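PDB 4B9F: cellulosomal-scaffolding protein A from Clostridium thermocellum, which probably binds crystalline cellulose through its family 3a carbohydrate-binding module, part of the scaffold on which the cellulosome is assembled. Local coordinates for residues N8-S12 and D13-S17. Numbering follows the deposited sequence.
Sequences NSNPS and DTTNS
The side chain of N10 reaches across the mouth of a loop and closes it on the carbonyl of S17. ND2 of N10 points an N-H at O of S17, 3.0 Å away, with an N-H...O angle of 159°; the acceptor lies nearly in the amide plane, while the donor is tilted from the carbonyl plane. The same oxygen accepts a second hydrogen bond, from OG1 of T15 at 2.8 Å, in the carbonyl plane and on a lone pair. Because OG1 stands opposite the backbone N of T15 (chi1 -177°), it turns inside the loop, and ND2 of N10 comes within 3.2 Å of it. The N10 and T15 side chains cross at about a right angle. The two hydrogen bonds converging on O of S17 make the neck of the loop the compact part of the contact.

The far bend is looser. CG2 of T15 lies 4.1 Å from O of S12, a light touch, and P11, S12, D13 and T14 are exposed to solvent. NE2 of Q123 hydrogen-bonds to both O of N10 and O of S12. The side chain of D13 lies about 7 Å from the bound calcium, whose ligands include T122, N125 and D126. The chain leaves strand 2-8 of the six-stranded sheet, rounds this loop through the short strand 14-15, which pairs antiparallel with 121-122, and goes on toward strand 20-26.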
ATOM      1  N   ASN A   8       0.172  -9.383  -2.312  1.00  9.31           N
ATOM      2  CA  ASN A   8       1.593  -9.286  -2.674  1.00  9.17           C
ATOM      3  C   ASN A   8       1.812 -10.026  -3.975  1.00 10.02           C
ATOM      4  O   ASN A   8       1.446 -11.196  -4.092  1.00 11.20           O
ATOM      5  CB  ASN A   8       2.467  -9.911  -1.592  1.00 10.11           C
ATOM      6  CG  ASN A   8       2.507  -9.076  -0.338  1.00  9.81           C
ATOM      7  OD1 ASN A   8       1.617  -9.172   0.509  1.00 10.20           O
ATOM      8  ND2 ASN A   8       3.514  -8.220  -0.225  1.00 10.06           N
ATOM      9  N   SER A   9       2.405  -9.366  -4.959  1.00 10.63           N
ATOM     10  CA  SER A   9       2.543 -10.018  -6.258  1.00 12.45           C
ATOM     11  C   SER A   9       3.623 -11.095  -6.271  1.00 11.56           C
ATOM     12  O   SER A   9       3.519 -12.068  -7.027  1.00 12.41           O
ATOM     13  CB  SER A   9       2.784  -8.987  -7.353  1.00 15.66           C
ATOM     14  OG  SER A   9       3.975  -8.271  -7.097  1.00 19.08           O
ATOM     15  N   ASN A  10       4.656 -10.929  -5.446  1.00 11.08           N
ATOM     16  CA  ASN A  10       5.734 -11.919  -5.381  1.00 12.17           C
ATOM     17  C   ASN A  10       5.742 -12.618  -4.031  1.00 12.03           C
ATOM     18  O   ASN A  10       6.017 -11.997  -3.011  1.00 13.57           O
ATOM     19  CB  ASN A  10       7.091 -11.287  -5.674  1.00 13.98           C
ATOM     20  CG  ASN A  10       7.473 -10.241  -4.672  1.00 15.37           C
ATOM     21  OD1 ASN A  10       6.644  -9.423  -4.269  1.00 15.74           O
ATOM     22  ND2 ASN A  10       8.740 -10.261  -4.244  1.00 18.20           N
ATOM     23  N   PRO A  11       5.414 -13.914  -4.022  1.00 13.06           N
ATOM     24  CA  PRO A  11       5.205 -14.609  -2.752  1.00 13.25           C
ATOM     25  C   PRO A  11       6.424 -15.316  -2.161  1.00 13.42           C
ATOM     26  O   PRO A  11       6.269 -15.919  -1.107  1.00 15.53           O
ATOM     27  CB  PRO A  11       4.142 -15.646  -3.113  1.00 15.86           C
ATOM     28  CG  PRO A  11       4.417 -15.972  -4.532  1.00 17.19           C
ATOM     29  CD  PRO A  11       4.884 -14.683  -5.165  1.00 13.74           C
ATOM     30  N   SER A  12       7.588 -15.257  -2.802  1.00 13.46           N
ATOM     31  CA  SER A  12       8.769 -15.944  -2.276  1.00 14.25           C
ATOM     32  C   SER A  12       9.094 -15.502  -0.855  1.00 13.63           C
ATOM     33  O   SER A  12       9.099 -14.308  -0.548  1.00 13.84           O
ATOM     34  CB  SER A  12       9.984 -15.692  -3.160  1.00 16.62           C
ATOM     35  OG  SER A  12       9.758 -16.222  -4.446  1.00 21.41           O
ATOM     36  N   ASP A  13       9.388 -16.462   0.011  1.00 13.15           N
ATOM     37  CA  ASP A  13       9.672 -16.126   1.397  1.00 12.66           C
ATOM     38  C   ASP A  13      10.895 -15.219   1.518  1.00 12.73           C
ATOM     39  O   ASP A  13      10.870 -14.212   2.221  1.00 14.44           O
ATOM     40  CB  ASP A  13       9.865 -17.388   2.232  1.00 14.63           C
ATOM     41  CG  ASP A  13      10.002 -17.084   3.705  1.00 18.65           C
ATOM     42  OD1 ASP A  13       9.285 -16.189   4.197  1.00 22.56           O
ATOM     43  OD2 ASP A  13      10.823 -17.738   4.378  1.00 23.96           O
ATOM     44  N   THR A  14      11.970 -15.577   0.828  1.00 12.70           N
ATOM     45  CA  THR A  14      13.171 -14.754   0.805  1.00 13.15           C
ATOM     46  C   THR A  14      13.183 -13.937  -0.480  1.00 13.36           C
ATOM     47  O   THR A  14      13.069 -14.485  -1.576  1.00 15.46           O
ATOM     48  CB  THR A  14      14.432 -15.621   0.879  1.00 15.05           C
ATOM     49  OG1 THR A  14      14.380 -16.426   2.062  1.00 17.77           O
ATOM     50  CG2 THR A  14      15.683 -14.756   0.914  1.00 17.89           C
ATOM     51  N   THR A  15      13.300 -12.623  -0.343  1.00 11.32           N
ATOM     52  CA  THR A  15      13.237 -11.752  -1.511  1.00 12.49           C
ATOM     53  C   THR A  15      13.956 -10.447  -1.215  1.00 12.00           C
ATOM     54  O   THR A  15      13.992 -10.017  -0.069  1.00 11.71           O
ATOM     55  CB  THR A  15      11.768 -11.453  -1.895  1.00 13.55           C
ATOM     56  OG1 THR A  15      11.730 -10.645  -3.078  1.00 13.79           O
ATOM     57  CG2 THR A  15      11.034 -10.721  -0.768  1.00 13.94           C
ATOM     58  N   ASN A  16      14.534  -9.817  -2.236  1.00 11.11           N
ATOM     59  CA  ASN A  16      15.122  -8.495  -2.039  1.00 10.82           C
ATOM     60  C   ASN A  16      14.180  -7.345  -2.400  1.00 10.76           C
ATOM     61  O   ASN A  16      14.560  -6.181  -2.348  1.00 12.51           O
ATOM     62  CB  ASN A  16      16.491  -8.363  -2.727  1.00 12.30           C
ATOM     63  CG  ASN A  16      16.409  -8.409  -4.249  1.00 15.01           C
ATOM     64  OD1 ASN A  16      15.355  -8.222  -4.849  1.00 16.76           O
ATOM     65  ND2 ASN A  16      17.550  -8.635  -4.877  1.00 16.61           N
ATOM     66  N   SER A  17      12.957  -7.679  -2.782  0.62  9.32           N
ATOM     67  CA  SER A  17      11.965  -6.660  -3.056  0.62 10.26           C
ATOM     68  C   SER A  17      10.620  -7.118  -2.540  0.62  8.89           C
ATOM     69  O   SER A  17      10.264  -8.293  -2.646  0.62 10.29           O
ATOM     70  CB  SER A  17      11.876  -6.387  -4.557  0.62 17.39           C
ATOM     71  OG  SER A  17      13.152  -6.057  -5.081  0.62 21.88           O
TER